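Local coordinates for protein type III effector NopAA (Sinorhizobium fredii USDA 257, PDB 6SDU) that hydrolyses xyloglucan as a type III secreted effector of the glycoside hydrolase 12 family, here with a glucose-based ligand bound in its cleft, at residues G27-S30 / S35-N38; Y214-T219 / K225-N230; V106-W111 / N230-T235; S62-P65 / I70-Y73. All blocks are in the same frame, centred on the assembly; numbering follows the deposited sequence.

Overall arrangement
Two antiparallel-rich sheets pack into the beta sandwich, or jelly roll, of glycoside hydrolase family 12, and the four contacts sample its edge, its core and its cleft end. Along the chain contact 1 closes first and contact 4 follows; contact 3 then spans 106-111 to 230-235, with contact 2 lying wholly between its two segments apart from the shared Asn230. Centre to centre, contact 2 is about 11 Å from contact 3 and about 10 Å from contact 4, and it touches both, linking the packed interior to the glucose-binding Glu217 and Ile70. Contacts 3 and 4 are about 19 Å apart. Contact 1 stays apart at the sheet edge, about 14 Å from contacts 2 and 3.

Contact 1: residues G27-S30 / S35-N38; sequences GSFS and SWNN
Strands 28-30 and 35-38 run antiparallel, their short axes at 174° and 4.5 Å apart, with Phe29 and Trp36 as a hydrogen-bonded pair between the non-hydrogen-bonded pairs Ser28-Asn37 and Ser30-Ser35. Phe29 and Trp36 exchange both backbone bonds: Trp36 N lies 2.8 Å from Phe29 O, and Phe29 N lies 3.1 Å from Trp36 O. Asn38 N gives a third, almost straight bond to Gly27 O, and the side-chain amide of Asn38 is engaged beyond the pair, by Gln48 and the carbonyl of Ala24.

The two aromatic side chains leave the same face and run alongside one another in the same direction. Phe29 CD2 comes within 3.5 Å of Trp36 CE3, so the indole's CE3 comes to the edge of the phenyl ring, near its plane. Their planes are inclined by only 34°, yet the centroids are 5.7 Å apart: an oblique pair, held by neighbouring rims and not by overlap. Trp36 reaches across because CG sits beside its own N (chi1 -66°). Trp20 stacks on Phe29 and Trp58 meets Trp36 edge to face, continuing the aromatic layer.

On the other face the contacts are thinner. Ser28 CB touches Asn37 OD1 at 3.4 Å, and Ser30 CB rests against Ser35 CB. This two-stranded unit is a beta hairpin whose strand 28-31 is the outer edge of the larger sheet of the jelly roll, 34-40 joining it to 72-83, with its aromatic face turned inward.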
loop_
_atom_site.group_PDB
_atom_site.type_symbol
_atom_site.label_atom_id
_atom_site.label_comp_id
_atom_site.label_asym_id
_atom_site.label_seq_id
_atom_site.Cartn_x
_atom_site.Cartn_y
_atom_site.Cartn_z
ATOM N N GLY A 27 -14.770 -7.520 -6.557
ATOM C CA GLY A 27 -14.493 -8.836 -7.113
ATOM C C GLY A 27 -13.173 -9.369 -6.573
ATOM O O GLY A 27 -12.239 -8.609 -6.325
ATOM N N SER A 28 -13.133 -10.669 -6.277
ATOM C CA SER A 28 -11.933 -11.245 -5.691
ATOM C C SER A 28 -11.656 -12.629 -6.269
ATOM O O SER A 28 -12.536 -13.303 -6.806
ATOM C CB SER A 28 -12.020 -11.301 -4.172
ATOM O OG SER A 28 -13.257 -11.877 -3.824
ATOM N N PHE A 29 -10.386 -13.008 -6.198
ATOM C CA PHE A 29 -9.870 -14.274 -6.685
ATOM C C PHE A 29 -8.689 -14.645 -5.791
ATOM O O PHE A 29 -8.024 -13.761 -5.250
ATOM C CB PHE A 29 -9.482 -14.099 -8.155
ATOM C CG PHE A 29 -8.710 -15.235 -8.754
ATOM C CD1 PHE A 29 -9.370 -16.338 -9.268
ATOM C CD2 PHE A 29 -7.314 -15.166 -8.864
ATOM C CE1 PHE A 29 -8.658 -17.378 -9.858
ATOM C CE2 PHE A 29 -6.592 -16.196 -9.449
ATOM C CZ PHE A 29 -7.260 -17.301 -9.949
ATOM N N SER A 30 -8.480 -15.942 -5.563
ATOM C CA SER A 30 -7.340 -16.394 -4.773
ATOM C C SER A 30 -6.746 -17.640 -5.404
ATOM O O SER A 30 -7.474 -18.453 -5.981
ATOM C CB SER A 30 -7.717 -16.674 -3.323
ATOM O OG SER A 30 -8.813 -17.554 -3.291
ATOM N N SER A 35 -4.320 -13.567 -2.858
ATOM C CA SER A 35 -5.648 -13.158 -3.286
ATOM C C SER A 35 -5.574 -11.769 -3.899
ATOM O O SER A 35 -4.671 -10.978 -3.595
ATOM C CB SER A 35 -6.674 -13.216 -2.138
ATOM O OG SER A 35 -6.368 -12.293 -1.117
ATOM N N TRP A 36 -6.494 -11.507 -4.823
ATOM C CA TRP A 36 -6.586 -10.226 -5.519
ATOM C C TRP A 36 -7.977 -9.650 -5.303
ATOM O O TRP A 36 -8.969 -10.380 -5.415
ATOM C CB TRP A 36 -6.293 -10.393 -7.010
ATOM C CG TRP A 36 -4.859 -10.808 -7.319
ATOM C CD1 TRP A 36 -3.815 -9.984 -7.681
ATOM C CD2 TRP A 36 -4.327 -12.142 -7.311
ATOM N NE1 TRP A 36 -2.671 -10.729 -7.881
ATOM C CE2 TRP A 36 -2.957 -12.052 -7.671
ATOM C CE3 TRP A 36 -4.874 -13.405 -7.039
ATOM C CZ2 TRP A 36 -2.125 -13.178 -7.748
ATOM C CZ3 TRP A 36 -4.055 -14.521 -7.129
ATOM C CH2 TRP A 36 -2.688 -14.399 -7.475
ATOM N N ASN A 37 -8.052 -8.349 -4.995
ATOM C CA ASN A 37 -9.309 -7.687 -4.647
ATOM C C ASN A 37 -9.479 -6.387 -5.425
ATOM O O ASN A 37 -8.643 -5.485 -5.324
ATOM C CB ASN A 37 -9.351 -7.419 -3.144
ATOM C CG ASN A 37 -9.184 -8.688 -2.338
ATOM O OD1 ASN A 37 -10.174 -9.359 -2.031
ATOM N ND2 ASN A 37 -7.930 -9.048 -2.015
ATOM N N ASN A 38 -10.573 -6.300 -6.193
ATOM C CA ASN A 38 -10.952 -5.109 -6.975
ATOM C C ASN A 38 -11.743 -4.118 -6.118
ATOM O O ASN A 38 -12.906 -3.818 -6.389
ATOM C CB ASN A 38 -11.761 -5.523 -8.198
ATOM C CG ASN A 38 -11.754 -4.466 -9.275
ATOM O OD1 ASN A 38 -10.788 -3.726 -9.404
ATOM N ND2 ASN A 38 -12.838 -4.372 -10.038
#

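Contact 2: residues Y214-T219 / K225-N230; sequences YGVEIT and KNFNFN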
loop_
_atom_site.group_PDB
_atom_site.type_symbol
_atom_site.label_atom_id
_atom_site.label_comp_id
_atom_site.label_asym_id
_atom_site.label_seq_id
_atom_site.Cartn_x
_atom_site.Cartn_y
_atom_site.Cartn_z
ATOM N N TYR A 214 -0.450 -5.303 -1.272
ATOM C CA TYR A 214 0.206 -4.373 -2.185
ATOM C C TYR A 214 -0.738 -3.973 -3.319
ATOM O O TYR A 214 -1.363 -4.834 -3.941
ATOM C CB TYR A 214 1.497 -4.969 -2.766
ATOM C CG TYR A 214 2.411 -3.926 -3.375
ATOM C CD1 TYR A 214 3.039 -2.968 -2.580
ATOM C CD2 TYR A 214 2.648 -3.892 -4.754
ATOM C CE1 TYR A 214 3.899 -2.008 -3.145
ATOM C CE2 TYR A 214 3.500 -2.938 -5.330
ATOM C CZ TYR A 214 4.114 -1.994 -4.524
ATOM O OH TYR A 214 4.951 -1.041 -5.098
ATOM N N GLY A 215 -0.794 -2.677 -3.608
ATOM C CA GLY A 215 -1.671 -2.190 -4.660
ATOM C C GLY A 215 -1.528 -0.696 -4.824
ATOM O O GLY A 215 -0.465 -0.143 -4.537
ATOM N N VAL A 216 -2.579 -0.047 -5.341
ATOM C CA VAL A 216 -2.571 1.401 -5.540
ATOM C C VAL A 216 -3.855 2.020 -4.978
ATOM O O VAL A 216 -4.971 1.586 -5.307
ATOM C CB VAL A 216 -2.345 1.761 -7.034
ATOM C CG1 VAL A 216 -3.376 1.137 -7.932
ATOM C CG2 VAL A 216 -2.259 3.270 -7.253
ATOM N N GLU A 217 -3.700 3.041 -4.125
ATOM C CA GLU A 217 -4.834 3.830 -3.646
ATOM C C GLU A 217 -5.047 4.952 -4.653
ATOM O O GLU A 217 -4.216 5.863 -4.736
ATOM C CB GLU A 217 -4.546 4.424 -2.270
ATOM C CG GLU A 217 -4.353 3.409 -1.133
ATOM C CD GLU A 217 -4.115 4.076 0.214
ATOM O OE1 GLU A 217 -3.179 4.927 0.324
ATOM O OE2 GLU A 217 -4.866 3.752 1.159
ATOM N N ILE A 218 -6.147 4.911 -5.409
ATOM C CA ILE A 218 -6.376 5.882 -6.478
ATOM C C ILE A 218 -7.318 6.969 -5.988
ATOM O O ILE A 218 -8.472 6.707 -5.627
ATOM C CB ILE A 218 -6.922 5.210 -7.741
ATOM C CG1 ILE A 218 -5.976 4.108 -8.181
ATOM C CG2 ILE A 218 -7.111 6.254 -8.873
ATOM C CD1 ILE A 218 -6.512 3.286 -9.282
ATOM N N THR A 219 -6.835 8.203 -6.006
ATOM C CA THR A 219 -7.712 9.326 -5.742
ATOM C C THR A 219 -8.263 9.895 -7.047
ATOM O O THR A 219 -9.457 10.194 -7.136
ATOM C CB THR A 219 -6.983 10.381 -4.892
ATOM O OG1 THR A 219 -6.802 9.857 -3.563
ATOM C CG2 THR A 219 -7.791 11.686 -4.799
ATOM N N LYS A 225 -6.103 5.268 -16.163
ATOM C CA LYS A 225 -4.667 5.106 -16.042
ATOM C C LYS A 225 -4.377 3.656 -15.678
ATOM O O LYS A 225 -5.117 3.031 -14.898
ATOM C CB LYS A 225 -4.084 6.094 -15.027
ATOM C CG LYS A 225 -3.792 7.447 -15.666
ATOM C CD LYS A 225 -3.840 8.579 -14.695
ATOM C CE LYS A 225 -3.472 9.869 -15.417
ATOM N NZ LYS A 225 -3.970 9.860 -16.810
ATOM N N ASN A 226 -3.265 3.148 -16.208
ATOM C CA ASN A 226 -2.928 1.738 -16.126
ATOM C C ASN A 226 -1.766 1.531 -15.165
ATOM O O ASN A 226 -0.803 2.305 -15.176
ATOM C CB ASN A 226 -2.568 1.213 -17.519
ATOM C CG ASN A 226 -2.528 -0.298 -17.571
ATOM O OD1 ASN A 226 -3.546 -0.952 -17.354
ATOM N ND2 ASN A 226 -1.374 -0.860 -17.894
ATOM N N PHE A 227 -1.856 0.476 -14.345
ATOM C CA PHE A 227 -0.794 0.092 -13.413
ATOM C C PHE A 227 -0.485 -1.381 -13.617
ATOM O O PHE A 227 -1.380 -2.216 -13.497
ATOM C CB PHE A 227 -1.206 0.338 -11.953
ATOM C CG PHE A 227 -1.534 1.776 -11.635
ATOM C CD1 PHE A 227 -2.778 2.298 -11.953
ATOM C CD2 PHE A 227 -0.607 2.596 -10.996
ATOM C CE1 PHE A 227 -3.094 3.614 -11.644
ATOM C CE2 PHE A 227 -0.912 3.910 -10.695
ATOM C CZ PHE A 227 -2.150 4.425 -11.037
ATOM N N ASN A 228 0.762 -1.702 -13.954
ATOM C CA ASN A 228 1.186 -3.081 -14.144
ATOM C C ASN A 228 2.109 -3.508 -13.009
ATOM O O ASN A 228 3.118 -2.842 -12.733
ATOM C CB ASN A 228 1.918 -3.281 -15.477
ATOM C CG ASN A 228 1.037 -3.025 -16.677
ATOM O OD1 ASN A 228 0.001 -3.662 -16.839
ATOM N ND2 ASN A 228 1.461 -2.111 -17.546
ATOM N N PHE A 229 1.806 -4.643 -12.398
ATOM C CA PHE A 229 2.659 -5.183 -11.350
ATOM C C PHE A 229 3.242 -6.428 -12.001
ATOM O O PHE A 229 2.632 -7.501 -11.989
ATOM C CB PHE A 229 1.863 -5.439 -10.065
ATOM C CG PHE A 229 1.236 -4.181 -9.496
ATOM C CD1 PHE A 229 1.948 -3.357 -8.638
ATOM C CD2 PHE A 229 -0.047 -3.802 -9.853
ATOM C CE1 PHE A 229 1.375 -2.188 -8.123
ATOM C CE2 PHE A 229 -0.622 -2.617 -9.355
ATOM C CZ PHE A 229 0.089 -1.809 -8.501
ATOM N N ASN A 230 4.463 -6.286 -12.523
ATOM C CA ASN A 230 5.058 -7.364 -13.303
ATOM C C ASN A 230 5.580 -8.456 -12.404
ATOM O O ASN A 230 5.580 -9.633 -12.788
ATOM C CB ASN A 230 6.222 -6.854 -14.150
ATOM C CG ASN A 230 5.809 -5.797 -15.116
ATOM O OD1 ASN A 230 4.776 -5.922 -15.781
ATOM N ND2 ASN A 230 6.623 -4.749 -15.234
#
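Phe227 and Phe229 reach from one strand to meet Tyr214, Val216 and Ile218 on the other, without a hydrogen bond between the segments. Val216 CG2 sits over one face of the Phe227 ring, 4.1 Å from its centroid and 24° off the normal: a CH-pi contact, displaced toward the rim. This methyl gets there because it stands anti to Val216 N. Ile218 CD1 approaches the same ring obliquely, 4.2 Å from Phe227 CE1. Next along, Phe229 CE1 lies 3.6 Å from Tyr214 CE2; the ring planes are nearly perpendicular (83°), but the approach is oblique. Phe229 CZ also comes up to the backbone at Gly215 C.

A second shell fixes these groups. Trp58 stacks on Phe229, Trp104 meets Phe227 edge to face, and Gln96 and Thr123 bond to Tyr214 OH, so its buried hydroxyl has polar partners. Glu217 turns to the opposite side of its strand, where OE2 is hydrogen-bonded to O2 of the bound glucose; the residues packing inward thus alternate with one facing the ligand.

The axes are 9.0 Å apart and 167° from parallel, the spacing of facing sheets. Strand 208-218 lies between strands 72-83 and 103-112 in one layer, while strand 225-236 lies between 57-62 and 90-97 in the other.

Contact 3: residues V106-W111 / N230-T235; sequences VAYDIW and NNWSVT
Tyr108 and Trp232 span the two strands alone: their CA atoms are 10.9 Å apart, and the bridge is made wholly by two long aromatic side chains. The indole nitrogen is the point of closest approach. Trp232 NE1 lies 3.4 Å from Tyr108 OH, and Tyr108 CE1, the ring carbon next to the one bearing the hydroxyl, is just as near to that nitrogen. Tyr108 CE1 also lies 3.8 Å from Trp232 CZ2, at the edge of the indole and in its plane, so the phenol approaches along the NE1 side of the bicycle. The phenol and five-membered ring planes are inclined by 40° with centroids 5.5 Å apart, an oblique meeting that is neither a stack nor edge to face.

Trp232 is directed across the gap, with CG anti to its backbone N (chi1 -165°). Tyr108 leaves its strand at a slant and spans the remaining distance with its ring. Its hydroxyl is hydrogen-bonded to Ser92 OG, which gives this buried polar atom a definite partner. Tyr214 meets both rings, lying nearly parallel to Trp232 and at about 45° to Tyr108, and completes an aromatic trio.

A classic beta bulge opposite Asn95, at Asn230 and Asn231, opens segment 230-235. Aromatic packing between strands 103-112 and 225-236 of opposing sheets helps fill the interior of this beta sandwich, the jelly roll of glycoside hydrolase family 12.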
loop_
_atom_site.group_PDB
_atom_site.type_symbol
_atom_site.label_atom_id
_atom_site.label_comp_id
_atom_site.label_asym_id
_atom_site.label_seq_id
_atom_site.Cartn_x
_atom_site.Cartn_y
_atom_site.Cartn_z
ATOM N N VAL A 106 1.194 4.122 -4.810
ATOM C CA VAL A 106 1.410 2.686 -4.842
ATOM C C VAL A 106 1.978 2.329 -3.471
ATOM O O VAL A 106 2.998 2.894 -3.064
ATOM C CB VAL A 106 2.379 2.299 -5.976
ATOM C CG1 VAL A 106 2.623 0.808 -5.991
ATOM C CG2 VAL A 106 1.803 2.738 -7.323
ATOM N N ALA A 107 1.321 1.427 -2.739
ATOM C CA ALA A 107 1.769 1.204 -1.364
ATOM C C ALA A 107 1.597 -0.238 -0.906
ATOM O O ALA A 107 0.654 -0.926 -1.312
ATOM C CB ALA A 107 0.998 2.103 -0.385
ATOM N N TYR A 108 2.501 -0.659 0.002
ATOM C CA TYR A 108 2.303 -1.843 0.825
ATOM C C TYR A 108 1.287 -1.486 1.899
ATOM O O TYR A 108 1.288 -0.363 2.415
ATOM C CB TYR A 108 3.609 -2.272 1.515
ATOM C CG TYR A 108 4.482 -3.121 0.650
ATOM C CD1 TYR A 108 4.254 -4.485 0.530
ATOM C CD2 TYR A 108 5.503 -2.551 -0.095
ATOM C CE1 TYR A 108 5.044 -5.270 -0.292
ATOM C CE2 TYR A 108 6.307 -3.328 -0.916
ATOM C CZ TYR A 108 6.058 -4.684 -1.021
ATOM O OH TYR A 108 6.835 -5.470 -1.838
ATOM N N ASP A 109 0.397 -2.420 2.205
ATOM C CA ASP A 109 -0.604 -2.251 3.259
ATOM C C ASP A 109 -0.474 -3.465 4.176
ATOM O O ASP A 109 -0.886 -4.570 3.819
ATOM C CB ASP A 109 -2.012 -2.124 2.663
ATOM C CG ASP A 109 -2.954 -1.256 3.509
ATOM O OD1 ASP A 109 -2.500 -0.310 4.196
ATOM O OD2 ASP A 109 -4.165 -1.544 3.500
ATOM N N ILE A 110 0.142 -3.284 5.338
ATOM C CA ILE A 110 0.416 -4.380 6.254
ATOM C C ILE A 110 -0.482 -4.233 7.479
ATOM O O ILE A 110 -0.504 -3.176 8.120
ATOM C CB ILE A 110 1.907 -4.419 6.631
ATOM C CG1 ILE A 110 2.747 -4.589 5.376
ATOM C CG2 ILE A 110 2.221 -5.567 7.660
ATOM C CD1 ILE A 110 4.108 -3.976 5.484
ATOM N N TRP A 111 -1.217 -5.295 7.810
ATOM C CA TRP A 111 -2.166 -5.277 8.914
ATOM C C TRP A 111 -1.784 -6.284 9.992
ATOM O O TRP A 111 -1.164 -7.309 9.717
ATOM C CB TRP A 111 -3.564 -5.619 8.440
ATOM C CG TRP A 111 -4.156 -4.644 7.485
ATOM C CD1 TRP A 111 -4.018 -4.615 6.112
ATOM C CD2 TRP A 111 -4.981 -3.539 7.835
ATOM N NE1 TRP A 111 -4.721 -3.534 5.594
ATOM C CE2 TRP A 111 -5.329 -2.873 6.634
ATOM C CE3 TRP A 111 -5.459 -3.041 9.052
ATOM C CZ2 TRP A 111 -6.150 -1.746 6.620
ATOM C CZ3 TRP A 111 -6.274 -1.916 9.043
ATOM C CH2 TRP A 111 -6.609 -1.277 7.833
ATOM N N ASN A 230 4.463 -6.286 -12.523
ATOM C CA ASN A 230 5.058 -7.364 -13.303
ATOM C C ASN A 230 5.580 -8.456 -12.404
ATOM O O ASN A 230 5.580 -9.633 -12.788
ATOM C CB ASN A 230 6.222 -6.854 -14.150
ATOM C CG ASN A 230 5.809 -5.797 -15.116
ATOM O OD1 ASN A 230 4.776 -5.922 -15.781
ATOM N ND2 ASN A 230 6.623 -4.749 -15.234
ATOM N N ASN A 231 6.000 -8.091 -11.201
ATOM C CA ASN A 231 6.301 -9.110 -10.227
ATOM C C ASN A 231 5.881 -8.616 -8.857
ATOM O O ASN A 231 5.994 -7.423 -8.560
ATOM C CB ASN A 231 7.781 -9.479 -10.240
ATOM C CG ASN A 231 8.088 -10.544 -9.234
ATOM O OD1 ASN A 231 7.555 -11.645 -9.320
ATOM N ND2 ASN A 231 8.906 -10.214 -8.241
ATOM N N TRP A 232 5.346 -9.540 -8.055
ATOM C CA TRP A 232 5.095 -9.315 -6.635
ATOM C C TRP A 232 5.155 -10.664 -5.942
ATOM O O TRP A 232 4.411 -11.576 -6.308
ATOM C CB TRP A 232 3.740 -8.639 -6.372
ATOM C CG TRP A 232 3.677 -8.106 -4.955
ATOM C CD1 TRP A 232 4.298 -6.981 -4.488
ATOM C CD2 TRP A 232 3.010 -8.695 -3.812
ATOM N NE1 TRP A 232 4.057 -6.827 -3.144
ATOM C CE2 TRP A 232 3.270 -7.859 -2.704
ATOM C CE3 TRP A 232 2.213 -9.825 -3.626
ATOM C CZ2 TRP A 232 2.746 -8.107 -1.436
ATOM C CZ3 TRP A 232 1.700 -10.076 -2.361
ATOM C CH2 TRP A 232 1.954 -9.214 -1.289
ATOM N N SER A 233 6.014 -10.787 -4.933
ATOM C CA SER A 233 6.168 -12.028 -4.184
ATOM C C SER A 233 6.402 -11.692 -2.716
ATOM O O SER A 233 6.900 -10.613 -2.393
ATOM C CB SER A 233 7.336 -12.873 -4.722
ATOM O OG SER A 233 8.542 -12.127 -4.722
ATOM N N VAL A 234 6.043 -12.621 -1.830
ATOM C CA VAL A 234 6.297 -12.492 -0.398
ATOM C C VAL A 234 7.058 -13.728 0.052
ATOM O O VAL A 234 6.736 -14.849 -0.366
ATOM C CB VAL A 234 5.005 -12.327 0.424
ATOM C CG1 VAL A 234 5.295 -12.384 1.956
ATOM C CG2 VAL A 234 4.314 -11.023 0.061
ATOM N N THR A 235 8.106 -13.513 0.847
ATOM C CA THR A 235 8.893 -14.584 1.448
ATOM C C THR A 235 8.654 -14.546 2.951
ATOM O O THR A 235 9.073 -13.598 3.623
ATOM C CB THR A 235 10.377 -14.432 1.116
ATOM O OG1 THR A 235 10.565 -14.500 -0.308
ATOM C CG2 THR A 235 11.196 -15.517 1.810
#

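Contact 4: residues S62-P65 / I70-Y73; sequences SDQP and IKSY
Gln64 and Lys71 meet where the chain crosses between the two sheets of the jelly roll, in the connection from strand 57-62 to strand 72-83. Apolar and carbon-oxygen packing makes up most of the contact. The side chains run antiparallel alongside one another, and Gln64 OE1 comes 3.5 Å from Lys71 CB while Gln64 CB lies 4.0 Å from Lys71 CG. Both chains fold at chi2 (-54° in Gln64, -59° in Lys71), which brings their aliphatic parts together. Pro65 CG adds a looser touch on Lys71 CE, 4.4 Å away.

Hydrogen bonding runs around this packing and not across it. Gln64 OE1 accepts from the backbone N of Gly46, while Ser62 OG and Ser72 OG both bond to Gln48 OE1; that one amide oxygen therefore links the two segments through a third part of the chain.

The charged end of Lys71 is buried against main-chain oxygens. Its NZ is hydrogen-bonded to three of them, tying the carbonyls of Thr67 and Gly69, in the turn before Ile70, to that of Thr219 at the end of strand 208-218. Ile70 itself touches the bound glucose. Pro65 O stands farther off, 3.6 Å from Lys71 NZ.

Within segment 62-65 the amide is set by a local bond: Gln64 NE2 donates to Ser62 OG over 2.9 Å, with the serine oxygen only 7° out of the amide plane.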
loop_
_atom_site.group_PDB
_atom_site.type_symbol
_atom_site.label_atom_id
_atom_site.label_comp_id
_atom_site.label_asym_id
_atom_site.label_seq_id
_atom_site.Cartn_x
_atom_site.Cartn_y
_atom_site.Cartn_z
ATOM N N SER A 62 -7.878 1.937 -14.174
ATOM C CA SER A 62 -8.927 2.623 -13.433
ATOM C C SER A 62 -9.087 4.034 -13.958
ATOM O O SER A 62 -8.097 4.699 -14.243
ATOM C CB SER A 62 -8.605 2.628 -11.914
ATOM O OG SER A 62 -9.703 3.047 -11.116
ATOM N N ASP A 63 -10.333 4.484 -14.080
ATOM C CA ASP A 63 -10.713 5.836 -14.514
ATOM C C ASP A 63 -11.546 6.513 -13.417
ATOM O O ASP A 63 -12.779 6.514 -13.478
ATOM C CB ASP A 63 -11.517 5.725 -15.838
ATOM C CG ASP A 63 -11.969 7.070 -16.372
ATOM O OD1 ASP A 63 -11.696 8.104 -15.729
ATOM O OD2 ASP A 63 -12.621 7.095 -17.448
ATOM N N GLN A 64 -10.878 7.103 -12.427
ATOM C CA GLN A 64 -11.524 7.750 -11.286
ATOM C C GLN A 64 -11.549 9.270 -11.453
ATOM O O GLN A 64 -10.583 9.856 -11.971
ATOM C CB GLN A 64 -10.798 7.371 -9.994
ATOM C CG GLN A 64 -10.773 5.857 -9.768
ATOM C CD GLN A 64 -12.167 5.243 -9.808
ATOM O OE1 GLN A 64 -13.113 5.815 -9.265
ATOM N NE2 GLN A 64 -12.290 4.056 -10.410
ATOM N N PRO A 65 -12.641 9.939 -11.084
ATOM C CA PRO A 65 -12.743 11.380 -11.345
ATOM C C PRO A 65 -11.845 12.214 -10.444
ATOM O O PRO A 65 -11.423 11.796 -9.353
ATOM C CB PRO A 65 -14.218 11.682 -11.070
ATOM C CG PRO A 65 -14.574 10.709 -9.981
ATOM C CD PRO A 65 -13.825 9.437 -10.350
ATOM N N ILE A 70 -9.900 9.069 -1.560
ATOM C CA ILE A 70 -9.501 7.808 -2.181
ATOM C C ILE A 70 -10.736 7.058 -2.668
ATOM O O ILE A 70 -11.709 6.886 -1.921
ATOM C CB ILE A 70 -8.677 6.979 -1.180
ATOM C CG1 ILE A 70 -7.342 7.666 -0.954
ATOM C CG2 ILE A 70 -8.392 5.569 -1.669
ATOM C CD1 ILE A 70 -6.639 7.082 0.163
ATOM N N LYS A 71 -10.717 6.619 -3.933
ATOM C CA LYS A 71 -11.854 5.901 -4.502
ATOM C C LYS A 71 -11.685 4.395 -4.469
ATOM O O LYS A 71 -12.686 3.677 -4.376
ATOM C CB LYS A 71 -12.117 6.306 -5.968
ATOM C CG LYS A 71 -12.052 7.790 -6.260
ATOM C CD LYS A 71 -13.054 8.543 -5.426
ATOM C CE LYS A 71 -13.139 9.981 -5.901
ATOM N NZ LYS A 71 -11.823 10.714 -5.898
ATOM N N SER A 72 -10.451 3.892 -4.545
ATOM C CA SER A 72 -10.255 2.470 -4.727
ATOM C C SER A 72 -8.884 2.052 -4.217
ATOM O O SER A 72 -7.964 2.868 -4.089
ATOM C CB SER A 72 -10.411 2.121 -6.206
ATOM O OG SER A 72 -9.357 2.718 -6.957
ATOM N N TYR A 73 -8.766 0.769 -3.898
ATOM C CA TYR A 73 -7.482 0.152 -3.566
ATOM C C TYR A 73 -7.443 -1.244 -4.163
ATOM O O TYR A 73 -7.576 -2.245 -3.445
ATOM C CB TYR A 73 -7.247 0.114 -2.053
ATOM C CG TYR A 73 -5.868 -0.431 -1.624
ATOM C CD1 TYR A 73 -4.683 0.112 -2.125
ATOM C CD2 TYR A 73 -5.764 -1.476 -0.703
ATOM C CE1 TYR A 73 -3.431 -0.376 -1.727
ATOM C CE2 TYR A 73 -4.519 -1.977 -0.295
ATOM C CZ TYR A 73 -3.358 -1.430 -0.807
ATOM O OH TYR A 73 -2.126 -1.943 -0.408
#